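Local coordinates for peptidase S9 prolyl oligopeptidase catalytic domain-containing protein (Pyrococcus horikoshii, PDB 4HXF), which probably cleaves peptides as a self-compartmentalizing hexameric serine protease that joins a beta-propeller to an alpha/beta-hydrolase domain of the prolyl oligopeptidase family, at residues W140-G145 with L544-C549; T318-A323 with T348-H353; A484-N489 with E598-K603; I359-D364 with E423-R428. All coordinates share one frame; numbering follows the deposited sequence.

Contact 1: W140-G145 with L544-C549. With Y3A (N-[(benzyloxy)carbonyl]glycyl-N-[(2S,3R)-4-chloro-3-hydroxy-1-phenylbutan-2-yl]glycinamide), chain B.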
# COMPACT_ATOMS: atom_id res chain seq x y z
N TRP A 140 20.54 20.03 -23.55
CA TRP A 140 19.10 19.69 -23.50
C TRP A 140 18.42 19.87 -24.82
O TRP A 140 18.98 20.45 -25.76
CB TRP A 140 18.46 20.53 -22.36
CG TRP A 140 18.48 22.06 -22.53
CD1 TRP A 140 18.86 22.79 -23.59
CD2 TRP A 140 18.10 22.96 -21.47
NE1 TRP A 140 18.78 24.18 -23.29
CE2 TRP A 140 18.27 24.32 -21.98
CE3 TRP A 140 17.62 22.78 -20.16
CZ2 TRP A 140 17.96 25.44 -21.19
CZ3 TRP A 140 17.35 23.88 -19.39
CH2 TRP A 140 17.49 25.18 -19.91
N PHE A 141 17.26 19.27 -24.97
CA PHE A 141 16.49 19.41 -26.18
C PHE A 141 15.02 19.41 -25.85
O PHE A 141 14.55 18.61 -25.09
CB PHE A 141 16.83 18.35 -27.23
CG PHE A 141 16.57 18.80 -28.66
CD1 PHE A 141 17.55 19.40 -29.36
CD2 PHE A 141 15.33 18.62 -29.30
CE1 PHE A 141 17.38 19.92 -30.61
CE2 PHE A 141 15.14 19.08 -30.59
CZ PHE A 141 16.15 19.68 -31.25
N ASP A 142 14.30 20.31 -26.50
CA ASP A 142 12.85 20.41 -26.27
C ASP A 142 12.16 19.09 -26.48
O ASP A 142 12.37 18.44 -27.50
CB ASP A 142 12.25 21.49 -27.22
CG ASP A 142 10.80 21.80 -26.85
OD1 ASP A 142 10.65 22.36 -25.77
OD2 ASP A 142 9.93 21.28 -27.59
N ASN A 143 11.29 18.74 -25.54
CA ASN A 143 10.47 17.52 -25.63
C ASN A 143 11.29 16.23 -25.49
O ASN A 143 10.77 15.13 -25.67
CB ASN A 143 9.66 17.41 -26.90
CG ASN A 143 8.33 16.63 -26.67
OD1 ASN A 143 7.76 16.63 -25.57
ND2 ASN A 143 7.91 15.93 -27.67
N MET A 144 12.54 16.37 -25.06
CA MET A 144 13.45 15.25 -24.81
C MET A 144 14.05 15.32 -23.45
O MET A 144 14.37 14.27 -22.92
CB MET A 144 14.57 15.21 -25.83
CG MET A 144 14.08 14.96 -27.19
SD MET A 144 15.29 14.89 -28.45
CE MET A 144 14.14 14.48 -29.79
N GLY A 145 14.34 16.52 -22.89
CA GLY A 145 14.89 16.73 -21.59
C GLY A 145 16.39 17.08 -21.62
O GLY A 145 16.97 17.43 -22.70
N LEU A 544 7.78 25.28 -18.10
CA LEU A 544 9.14 24.99 -17.49
C LEU A 544 9.98 23.98 -18.22
O LEU A 544 11.16 23.83 -17.93
CB LEU A 544 9.07 24.58 -16.04
CG LEU A 544 8.73 25.75 -15.09
CD1 LEU A 544 8.68 25.25 -13.60
CD2 LEU A 544 9.75 26.90 -15.22
N GLU A 545 9.40 23.25 -19.19
CA GLU A 545 10.18 22.25 -19.91
C GLU A 545 10.40 22.70 -21.35
O GLU A 545 10.75 21.87 -22.22
CB GLU A 545 9.53 20.85 -19.79
CG GLU A 545 9.38 20.36 -18.37
CD GLU A 545 8.55 19.07 -18.30
OE1 GLU A 545 7.36 19.03 -18.64
OE2 GLU A 545 9.16 18.08 -17.94
N ASP A 546 10.13 23.97 -21.64
CA ASP A 546 10.40 24.52 -22.97
C ASP A 546 11.91 24.85 -23.10
O ASP A 546 12.43 25.78 -22.44
CB ASP A 546 9.62 25.79 -23.27
CG ASP A 546 9.84 26.28 -24.70
OD1 ASP A 546 10.79 25.82 -25.39
OD2 ASP A 546 8.97 27.03 -25.21
N TYR A 547 12.64 23.99 -23.79
CA TYR A 547 14.08 24.23 -24.03
C TYR A 547 14.38 24.89 -25.36
O TYR A 547 15.55 25.24 -25.66
CB TYR A 547 14.89 22.97 -23.83
CG TYR A 547 14.56 22.31 -22.46
CD1 TYR A 547 14.30 20.96 -22.38
CD2 TYR A 547 14.47 23.07 -21.32
CE1 TYR A 547 13.96 20.40 -21.18
CE2 TYR A 547 14.11 22.48 -20.09
CZ TYR A 547 13.87 21.13 -20.05
OH TYR A 547 13.47 20.49 -18.85
N ARG A 548 13.36 25.02 -26.19
CA ARG A 548 13.45 25.73 -27.45
C ARG A 548 13.51 27.24 -27.29
O ARG A 548 14.32 27.88 -27.89
CB ARG A 548 12.26 25.37 -28.33
CG ARG A 548 12.20 25.99 -29.73
CD ARG A 548 13.46 25.76 -30.64
NE ARG A 548 13.91 24.41 -30.51
CZ ARG A 548 13.32 23.36 -31.07
NH1 ARG A 548 13.69 22.11 -30.74
NH2 ARG A 548 12.39 23.58 -32.02
N CYS A 549 12.65 27.72 -26.37
CA CYS A 549 12.64 29.08 -25.89
C CYS A 549 12.61 28.95 -24.36
O CYS A 549 11.52 28.87 -23.74
CB CYS A 549 11.47 29.90 -26.37
SG CYS A 549 11.43 30.08 -28.20
N3 Y3A B . 11.59 25.10 -35.59
CA3 Y3A B . 11.97 26.51 -35.33
C3 Y3A B . 11.55 26.77 -33.88
O3 Y3A B . 11.36 25.95 -33.00
C4 Y3A B . 9.10 28.49 -32.28
O4 Y3A B . 8.63 29.26 -33.32
CA4 Y3A B . 10.62 28.57 -32.28
N4 Y3A B . 11.03 28.22 -33.66
CB4 Y3A B . 11.22 30.01 -32.17
CG4 Y3A B . 12.71 30.04 -32.20
CD1 Y3A B . 13.55 29.46 -31.24
CD2 Y3A B . 13.34 30.74 -33.22
CE1 Y3A B . 14.93 29.53 -31.29
CE2 Y3A B . 14.73 30.82 -33.28
CZ4 Y3A B . 15.50 30.20 -32.35
C15 Y3A B . 8.49 27.08 -31.93
O HOH W 1 11.21 19.28 -22.84
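Trp140 swings its CG between the backbone N and the carbonyl carbon (chi1 63°), whereas Tyr547 holds CG beside its backbone N (chi1 -51°), and these torsions lay the two rings on each other as an offset stack. The six-membered indole ring and the phenol ring have centroids 4.3 Å apart and planes at 14°. Near the rim Tyr547 CD2 comes within 3.4 Å of Trp140 CE3, and Tyr547 CB stands over the five-membered ring in a CH-pi contact. Glu545 O lies over the centre of the opposite phenol face, and Phe141 O, which takes both bulge N-H groups of Met144 and Gly145, reaches the edge. With an alanine at Trp140, Tyr547 would probably lose the cover on one face and be freer to turn, and Phe500 O would lose its indole N-H donor. Beyond the stack, Tyr547 N donates to the anti lone pair of Asp142 OD1 at 3.2 Å; His578 N is a second donor to this oxygen. Asp546 OD1 instead receives Cys549 N at 2.8 Å, from above the carboxylate plane, in an Asx motif. Arg548 bends at chi2 and chi3, passing NH1 3.4 Å from Phe141 CE2 and sending NH2 to O3 of the bound inhibitor at 2.8 Å, while its NE pairs with Asp502. Asp546 OD2 accepts from His578 ND1, consistent with a Ser466-His578-Asp546 triad; through Asp142 OD1 the hairpin therefore ties together the two loops that carry the aspartate and histidine of that probable triad.

Contact 2: T318-A323 with T348-H353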
# COMPACT_ATOMS: atom_id res chain seq x y z
N THR A 318 -8.89 20.51 -41.91
CA THR A 318 -9.29 21.76 -42.53
C THR A 318 -9.37 22.86 -41.43
O THR A 318 -9.12 22.57 -40.27
CB THR A 318 -10.65 21.65 -43.23
OG1 THR A 318 -11.64 21.47 -42.20
CG2 THR A 318 -10.63 20.42 -44.21
N ALA A 319 -9.61 24.13 -41.83
CA ALA A 319 -9.72 25.23 -40.88
C ALA A 319 -10.83 24.98 -39.86
O ALA A 319 -10.70 25.47 -38.74
CB ALA A 319 -10.00 26.55 -41.56
N THR A 320 -11.82 24.21 -40.28
CA THR A 320 -12.97 24.04 -39.38
C THR A 320 -13.18 22.60 -38.87
O THR A 320 -14.16 22.38 -38.18
CB THR A 320 -14.27 24.54 -40.04
OG1 THR A 320 -14.57 23.76 -41.24
CG2 THR A 320 -14.19 26.01 -40.36
N ARG A 321 -12.33 21.65 -39.20
CA ARG A 321 -12.46 20.24 -38.74
C ARG A 321 -11.09 19.63 -38.44
O ARG A 321 -10.21 19.66 -39.30
CB ARG A 321 -13.08 19.32 -39.83
CG ARG A 321 -14.62 19.53 -39.95
CD ARG A 321 -15.34 19.02 -38.69
NE ARG A 321 -15.30 17.54 -38.59
CZ ARG A 321 -16.21 16.68 -39.09
NH1 ARG A 321 -16.01 15.34 -39.05
NH2 ARG A 321 -17.32 17.18 -39.64
N PRO A 322 -10.96 19.03 -37.29
CA PRO A 322 -9.82 18.13 -37.08
C PRO A 322 -9.78 17.06 -38.10
O PRO A 322 -10.78 16.72 -38.75
CB PRO A 322 -10.07 17.54 -35.68
CG PRO A 322 -10.98 18.57 -34.96
CD PRO A 322 -11.85 19.10 -36.09
N ALA A 323 -8.62 16.41 -38.18
CA ALA A 323 -8.36 15.39 -39.19
C ALA A 323 -9.39 14.28 -39.16
O ALA A 323 -9.82 13.79 -38.12
CB ALA A 323 -6.95 14.72 -38.99
N THR A 348 -18.86 26.54 -36.51
CA THR A 348 -17.51 26.84 -36.87
C THR A 348 -17.49 28.05 -37.88
O THR A 348 -18.54 28.49 -38.38
CB THR A 348 -16.72 25.67 -37.45
OG1 THR A 348 -17.49 25.12 -38.53
CG2 THR A 348 -16.38 24.65 -36.44
N PHE A 349 -16.33 28.65 -38.03
CA PHE A 349 -16.14 29.89 -38.80
C PHE A 349 -15.07 29.66 -39.86
O PHE A 349 -13.93 29.35 -39.53
CB PHE A 349 -15.70 31.00 -37.86
CG PHE A 349 -16.62 31.22 -36.67
CD1 PHE A 349 -16.59 30.39 -35.58
CD2 PHE A 349 -17.56 32.25 -36.69
CE1 PHE A 349 -17.44 30.53 -34.53
CE2 PHE A 349 -18.38 32.43 -35.63
CZ PHE A 349 -18.33 31.60 -34.54
N GLU A 350 -15.46 29.69 -41.13
CA GLU A 350 -14.52 29.49 -42.25
C GLU A 350 -13.77 30.79 -42.44
O GLU A 350 -14.44 31.82 -42.55
CB GLU A 350 -15.30 29.27 -43.55
CG GLU A 350 -15.94 27.90 -43.70
CD GLU A 350 -14.99 26.74 -43.55
OE1 GLU A 350 -13.76 26.85 -43.87
OE2 GLU A 350 -15.53 25.70 -43.09
N PRO A 351 -12.45 30.77 -42.54
CA PRO A 351 -11.67 31.98 -42.77
C PRO A 351 -11.92 32.47 -44.20
O PRO A 351 -12.26 31.68 -45.13
CB PRO A 351 -10.25 31.53 -42.53
CG PRO A 351 -10.23 30.08 -42.57
CD PRO A 351 -11.60 29.60 -42.23
N ARG A 352 -11.86 33.76 -44.35
CA ARG A 352 -11.89 34.44 -45.66
C ARG A 352 -10.47 34.83 -46.06
O ARG A 352 -9.83 35.64 -45.33
CB ARG A 352 -12.77 35.68 -45.60
CG ARG A 352 -12.70 36.48 -46.93
CD ARG A 352 -13.78 37.48 -47.14
NE ARG A 352 -15.04 36.83 -47.50
CZ ARG A 352 -16.18 37.49 -47.75
NH1 ARG A 352 -16.25 38.83 -47.69
NH2 ARG A 352 -17.28 36.81 -48.00
N HIS A 353 -9.99 34.34 -47.22
CA HIS A 353 -8.69 34.64 -47.71
C HIS A 353 -8.72 36.04 -48.34
O HIS A 353 -9.72 36.42 -49.01
CB HIS A 353 -8.30 33.60 -48.75
CG HIS A 353 -7.05 33.91 -49.48
ND1 HIS A 353 -7.04 34.26 -50.79
CD2 HIS A 353 -5.76 34.00 -49.04
CE1 HIS A 353 -5.75 34.54 -51.17
NE2 HIS A 353 -4.96 34.34 -50.10
O HOH W 2 -12.94 24.42 -43.53
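Thr320 and Glu350 meet with their side chains crossed at about a right angle, the hydroxyl of one laid against the carboxylate of the other. Thr320 OG1 donates to Glu350 OE2 at 2.8 Å, arriving on the syn side and 28° out of the carboxylate plane. Since Thr320 holds OG1 between its backbone N and carbonyl carbon (chi1 62°), its methyl CG2 falls beside the backbone N and also lies against the acid group, 3.4 Å from Glu350 CD. The glutamate chain is bent at chi2, which folds the carboxylate back over the threonine. Its other oxygen, Glu350 OE1, takes a hydrogen bond from a water 2.6 Å away, and that water accepts a weak bond from Thr320 N.

The remaining contacts are apolar or nearly so. Thr348 approaches Thr320 from another side: its OG1 stands 3.6 Å from Thr320 CB, and its CG2 lies 3.6 Å from the carbonyl oxygen of Thr320. Next to this pair, Ala319 presses its CB onto the Pro351 ring, 3.5 Å from Pro351 CD. Pro351 also packs on Trp366 and Ile368 of strand 361-368, and Phe349 turns away to Ala404 and Ser405 of helix 398-405, which places the segment 348-353 firmly on the hydrolase side. The loop 318-323, in contrast, joins the two middle strands, 312-317 and 324-328, of a four-stranded antiparallel sheet of the kind that forms a propeller blade, consistent with the beta-propeller of this protein. Here the blade's turn rests on the chain leading into strand 352-358, the outermost of the hydrolase sheet within this chain, as befits the two-domain build of prolyl oligopeptidases.

Contact 3: A484-N489 with E598-K603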
# COMPACT_ATOMS: atom_id res chain seq x y z
N ALA A 484 -3.71 45.17 -26.20
CA ALA A 484 -3.39 44.01 -25.37
C ALA A 484 -2.57 43.04 -26.14
O ALA A 484 -2.74 42.91 -27.34
CB ALA A 484 -4.69 43.32 -24.91
N GLY A 485 -1.77 42.27 -25.45
CA GLY A 485 -0.99 41.21 -25.99
C GLY A 485 -0.96 39.96 -25.15
O GLY A 485 -1.05 40.06 -23.88
N ILE A 486 -0.87 38.80 -25.80
CA ILE A 486 -0.59 37.51 -25.12
C ILE A 486 0.59 36.93 -25.82
O ILE A 486 0.48 36.49 -26.98
CB ILE A 486 -1.79 36.55 -25.05
CG1 ILE A 486 -3.02 37.23 -24.36
CG2 ILE A 486 -1.32 35.26 -24.33
CD1 ILE A 486 -4.18 36.25 -24.14
N SER A 487 1.73 36.90 -25.14
CA SER A 487 2.98 36.36 -25.74
C SER A 487 3.33 35.06 -25.05
O SER A 487 3.46 35.02 -23.83
CB SER A 487 4.09 37.37 -25.48
OG SER A 487 5.40 36.83 -25.69
N GLU A 488 3.53 34.01 -25.81
CA GLU A 488 3.73 32.66 -25.22
C GLU A 488 5.01 32.04 -25.72
O GLU A 488 5.34 32.07 -26.90
CB GLU A 488 2.59 31.73 -25.57
CG GLU A 488 1.24 32.34 -25.51
CD GLU A 488 0.15 31.31 -25.55
OE1 GLU A 488 0.39 30.22 -24.94
OE2 GLU A 488 -0.89 31.56 -26.27
N ASN A 489 5.82 31.55 -24.78
CA ASN A 489 6.97 30.73 -25.10
C ASN A 489 7.82 31.41 -26.20
O ASN A 489 8.25 30.78 -27.16
CB ASN A 489 6.57 29.31 -25.48
CG ASN A 489 5.92 28.57 -24.36
OD1 ASN A 489 4.70 28.83 -24.05
ND2 ASN A 489 6.68 27.67 -23.71
N GLU A 598 -9.91 34.74 -21.00
CA GLU A 598 -10.25 35.77 -20.04
C GLU A 598 -9.38 37.01 -20.07
O GLU A 598 -9.87 38.12 -19.86
CB GLU A 598 -10.29 35.22 -18.61
CG GLU A 598 -11.43 34.23 -18.38
CD GLU A 598 -12.80 34.83 -18.68
OE1 GLU A 598 -13.02 36.02 -18.29
OE2 GLU A 598 -13.65 34.14 -19.36
N PHE A 599 -8.12 36.85 -20.41
CA PHE A 599 -7.22 38.02 -20.57
C PHE A 599 -7.72 38.91 -21.68
O PHE A 599 -7.88 40.10 -21.52
CB PHE A 599 -5.78 37.62 -20.76
CG PHE A 599 -4.82 38.74 -20.58
CD1 PHE A 599 -4.49 39.15 -19.28
CD2 PHE A 599 -4.29 39.43 -21.69
CE1 PHE A 599 -3.57 40.17 -19.11
CE2 PHE A 599 -3.46 40.52 -21.50
CZ PHE A 599 -3.09 40.87 -20.20
N PHE A 600 -8.11 38.33 -22.83
CA PHE A 600 -8.66 39.16 -23.89
C PHE A 600 -10.04 39.73 -23.55
O PHE A 600 -10.28 40.89 -23.83
CB PHE A 600 -8.72 38.41 -25.24
CG PHE A 600 -7.40 38.40 -25.98
CD1 PHE A 600 -6.80 37.21 -26.38
CD2 PHE A 600 -6.67 39.58 -26.20
CE1 PHE A 600 -5.64 37.22 -27.18
CE2 PHE A 600 -5.42 39.55 -26.89
CZ PHE A 600 -4.94 38.37 -27.35
N GLU A 601 -10.90 38.96 -22.86
CA GLU A 601 -12.21 39.48 -22.40
C GLU A 601 -12.00 40.75 -21.53
O GLU A 601 -12.77 41.67 -21.67
CB GLU A 601 -12.94 38.40 -21.60
CG GLU A 601 -13.51 37.24 -22.51
CD GLU A 601 -14.68 37.69 -23.34
OE1 GLU A 601 -14.50 38.03 -24.47
OE2 GLU A 601 -15.75 37.79 -22.80
N ARG A 602 -11.01 40.68 -20.64
CA ARG A 602 -10.83 41.68 -19.59
C ARG A 602 -9.83 42.78 -19.92
O ARG A 602 -9.72 43.76 -19.09
CB ARG A 602 -10.54 41.00 -18.25
CG ARG A 602 -11.67 40.09 -17.77
CD ARG A 602 -11.23 39.11 -16.72
NE ARG A 602 -12.30 38.18 -16.39
CZ ARG A 602 -13.21 38.32 -15.42
NH1 ARG A 602 -13.27 39.37 -14.62
NH2 ARG A 602 -14.09 37.30 -15.24
N LYS A 603 -9.09 42.65 -21.05
CA LYS A 603 -8.12 43.62 -21.40
C LYS A 603 -8.33 44.19 -22.79
O LYS A 603 -7.86 45.31 -23.11
CB LYS A 603 -6.68 43.04 -21.22
CG LYS A 603 -6.40 42.65 -19.76
CD LYS A 603 -6.27 43.77 -18.79
CE LYS A 603 -6.23 43.23 -17.39
NZ LYS A 603 -6.23 44.31 -16.39
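Strand 484-488 and helix 598-603 run nearly antiparallel, their short axes at 166° and 9.1 Å apart at closest approach, with Ala484 facing Lys603 and Ile486 facing Phe599. Ile486 meets both aromatic rings of the helix. With CG1 anti to the carbonyl carbon (chi1 -55°), the branch CG1-CD1 rises toward the helix. Its CD1 settles over one face of Phe600, offset toward the rim and 3.5 Å from Phe600 CE1, in a CH-pi contact 28° off the ring normal. CG1 touches both rings, lying 3.7 Å from Phe600 CZ and as far from Phe599 CD2, where the two side chains slide past each other in opposite directions. Phe599 reaches further to the strand backbone, its CE2 3.4 Å from Gly485 O, and Lys603 CG covers the centre of one of its faces. Beside this, Ala484 CB is 4.3 Å from Phe600 CE2 and also meets the CB of Lys603, whose amino group forms a salt bridge with Glu567 and bonds to the carbonyl oxygen of Glu608. A serine replacing Phe600 would probably open a gap above Ile486 CD1 and beside Ala484 CB, leaving that isoleucine branch free to shift. A wider pi-type turn at 601-603 marks this part of the helix, and Arg602 NE forms a salt bridge with Glu598 OE1. Strand 484-488 lies inside the parallel part of the sheet, between strands 460-465 and 538-543, and Phe599 also touches Leu539. A late helix lying antiparallel along an inner parallel strand, with apolar side chains between, belongs to the layered packing of the alpha/beta-hydrolase fold.

Contact 4: I359-D364 with E423-R428. With MG (magnesium ion), chain C.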
# COMPACT_ATOMS: atom_id res chain seq x y z
N ILE A 359 5.24 46.35 -49.12
CA ILE A 359 6.58 46.79 -49.56
C ILE A 359 6.62 46.35 -51.06
O ILE A 359 5.79 46.81 -51.87
CB ILE A 359 7.75 46.32 -48.65
CG1 ILE A 359 7.48 46.67 -47.16
CG2 ILE A 359 9.09 47.00 -49.11
CD1 ILE A 359 8.57 46.12 -46.23
N ASP A 360 7.48 45.38 -51.34
CA ASP A 360 7.75 44.79 -52.63
C ASP A 360 6.98 43.51 -52.95
O ASP A 360 7.13 42.99 -53.99
CB ASP A 360 9.30 44.55 -52.78
CG ASP A 360 9.92 43.66 -51.68
OD1 ASP A 360 9.38 43.59 -50.57
OD2 ASP A 360 11.01 43.09 -51.93
N LEU A 361 6.10 43.00 -52.06
CA LEU A 361 5.50 41.69 -52.27
C LEU A 361 3.99 41.80 -52.20
O LEU A 361 3.47 42.74 -51.68
CB LEU A 361 5.96 40.76 -51.16
CG LEU A 361 7.44 40.33 -51.11
CD1 LEU A 361 7.78 39.45 -49.94
CD2 LEU A 361 7.75 39.67 -52.48
N GLU A 362 3.34 40.78 -52.71
CA GLU A 362 1.90 40.52 -52.49
C GLU A 362 1.78 39.27 -51.65
O GLU A 362 2.45 38.27 -51.91
CB GLU A 362 1.12 40.45 -53.81
CG GLU A 362 -0.41 40.32 -53.59
CD GLU A 362 -1.22 40.36 -54.89
OE1 GLU A 362 -1.84 39.32 -55.22
OE2 GLU A 362 -1.09 41.37 -55.60
N LEU A 363 1.00 39.30 -50.54
CA LEU A 363 1.00 38.22 -49.52
C LEU A 363 -0.43 37.76 -49.26
O LEU A 363 -1.43 38.43 -49.65
CB LEU A 363 1.53 38.80 -48.17
CG LEU A 363 2.94 39.40 -48.17
CD1 LEU A 363 3.34 39.76 -46.70
CD2 LEU A 363 3.92 38.47 -48.70
N ASP A 364 -0.50 36.59 -48.62
CA ASP A 364 -1.73 36.00 -48.17
C ASP A 364 -2.08 36.39 -46.73
O ASP A 364 -1.23 36.31 -45.84
CB ASP A 364 -1.61 34.49 -48.22
CG ASP A 364 -1.63 33.93 -49.66
OD1 ASP A 364 -2.35 34.40 -50.53
OD2 ASP A 364 -0.91 32.93 -49.83
N GLU A 423 11.46 29.53 -51.89
CA GLU A 423 12.57 29.49 -50.98
C GLU A 423 13.07 30.90 -50.61
O GLU A 423 13.30 31.23 -49.47
CB GLU A 423 13.74 28.67 -51.54
CG GLU A 423 14.89 28.58 -50.56
CD GLU A 423 15.89 27.54 -50.99
OE1 GLU A 423 16.76 27.85 -51.78
OE2 GLU A 423 15.69 26.35 -50.71
N ASP A 424 13.24 31.74 -51.62
CA ASP A 424 13.72 33.11 -51.42
C ASP A 424 12.78 33.82 -50.43
O ASP A 424 13.21 34.64 -49.61
CB ASP A 424 13.84 33.93 -52.72
CG ASP A 424 14.99 33.46 -53.61
OD1 ASP A 424 15.80 32.67 -53.07
OD2 ASP A 424 15.14 33.94 -54.76
N PHE A 425 11.47 33.60 -50.55
CA PHE A 425 10.48 34.24 -49.61
C PHE A 425 10.74 33.85 -48.19
O PHE A 425 10.70 34.71 -47.25
CB PHE A 425 9.07 33.84 -50.04
CG PHE A 425 7.95 34.41 -49.19
CD1 PHE A 425 7.36 35.59 -49.55
CD2 PHE A 425 7.41 33.71 -48.16
CE1 PHE A 425 6.30 36.14 -48.82
CE2 PHE A 425 6.33 34.21 -47.51
CZ PHE A 425 5.78 35.39 -47.82
N ALA A 426 11.05 32.55 -47.99
CA ALA A 426 11.47 32.10 -46.64
C ALA A 426 12.75 32.71 -46.13
O ALA A 426 12.86 33.11 -44.98
CB ALA A 426 11.57 30.58 -46.62
N LEU A 427 13.72 32.84 -47.00
CA LEU A 427 15.04 33.32 -46.60
C LEU A 427 15.12 34.82 -46.38
O LEU A 427 16.06 35.31 -45.76
CB LEU A 427 16.08 32.89 -47.62
CG LEU A 427 16.22 31.35 -47.75
CD1 LEU A 427 17.29 30.98 -48.76
CD2 LEU A 427 16.52 30.62 -46.39
N ARG A 428 14.10 35.51 -46.83
CA ARG A 428 14.10 36.98 -46.63
C ARG A 428 14.21 37.42 -45.16
O ARG A 428 14.61 38.58 -44.95
CB ARG A 428 12.77 37.62 -47.19
CG ARG A 428 12.83 37.77 -48.66
CD ARG A 428 11.55 38.21 -49.23
NE ARG A 428 11.47 38.45 -50.70
CZ ARG A 428 11.63 39.64 -51.27
NH1 ARG A 428 12.02 40.73 -50.61
NH2 ARG A 428 11.43 39.75 -52.53
MG MG C . 17.38 31.50 -53.87
O HOH W 3 10.96 41.86 -54.38
O HOH W 4 17.67 30.37 -52.14
O HOH W 5 15.92 30.19 -54.57
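Arg428 and Asp360 form a salt bridge within the alpha/beta-hydrolase domain, linking the tight turn before strand 361-368 of its mixed sheet to the segment 423-428, which carries a short helix. From CB, which points toward the strand, the arginine chain passes through CG and runs extended as far as NE. CD is the first atom to touch, 4.0 Å from Leu361 CD1. NE follows at 3.9 Å from the same methyl, and the guanidinium then lies with one face against the leucine, NH2 being 3.7 Å from Leu361 CD2. At the tip NH1 donates to Asp360 OD2 at 2.9 Å; the acceptor is tilted 26° from the guanidinium plane, and the carboxylate plane stands at 75° to it. NH2 completes the clasp through a water that accepts from it at 2.8 Å and donates to Asp360 OD2, so two donors hold that oxygen. Asp360 OD1 pairs with Arg416, and the two arginines gathered round this carboxylate probably stabilise its charge.

Deeper in, Phe425 carries its CG anti to the backbone N (chi1 180°), which points the CE1 side of the ring at Leu361 and Leu363. Leu363 CD2 meets the ring edge in its plane, 3.3 Å from Phe425 CE1, and Leu361 CD1 approaches the same ring carbon obliquely. The ring of Tyr421 also meets Phe425. On the helix, Asp424 binds a magnesium ion through OD1 at 2.1 Å, and a water bound to that metal donates a hydrogen bond to Glu423 OE1.

Overall arrangement
Contacts 2, 3 and 4 all reach the eight-stranded hydrolase sheet, whereas contact 1 lies beside the probable active site and contributes Arg548 and Cys549 to the inhibitor pocket. Contacts 1 and 3, with centres 24 Å apart, join where Asp546 OD2 lies 2.8 Å from Asn489 ND2, a probable hydrogen bond, so the strand of contact 3 runs up to the probable triad. Contacts 2 and 4 meet on neighbouring strands 352-358 and 361-368, where His353 NE2 is 2.6 Å from Asp364 OD1. Both lie within the chain loop closed by contact 1, yet their nearest atoms remain about 19 Å and 16 Å from it.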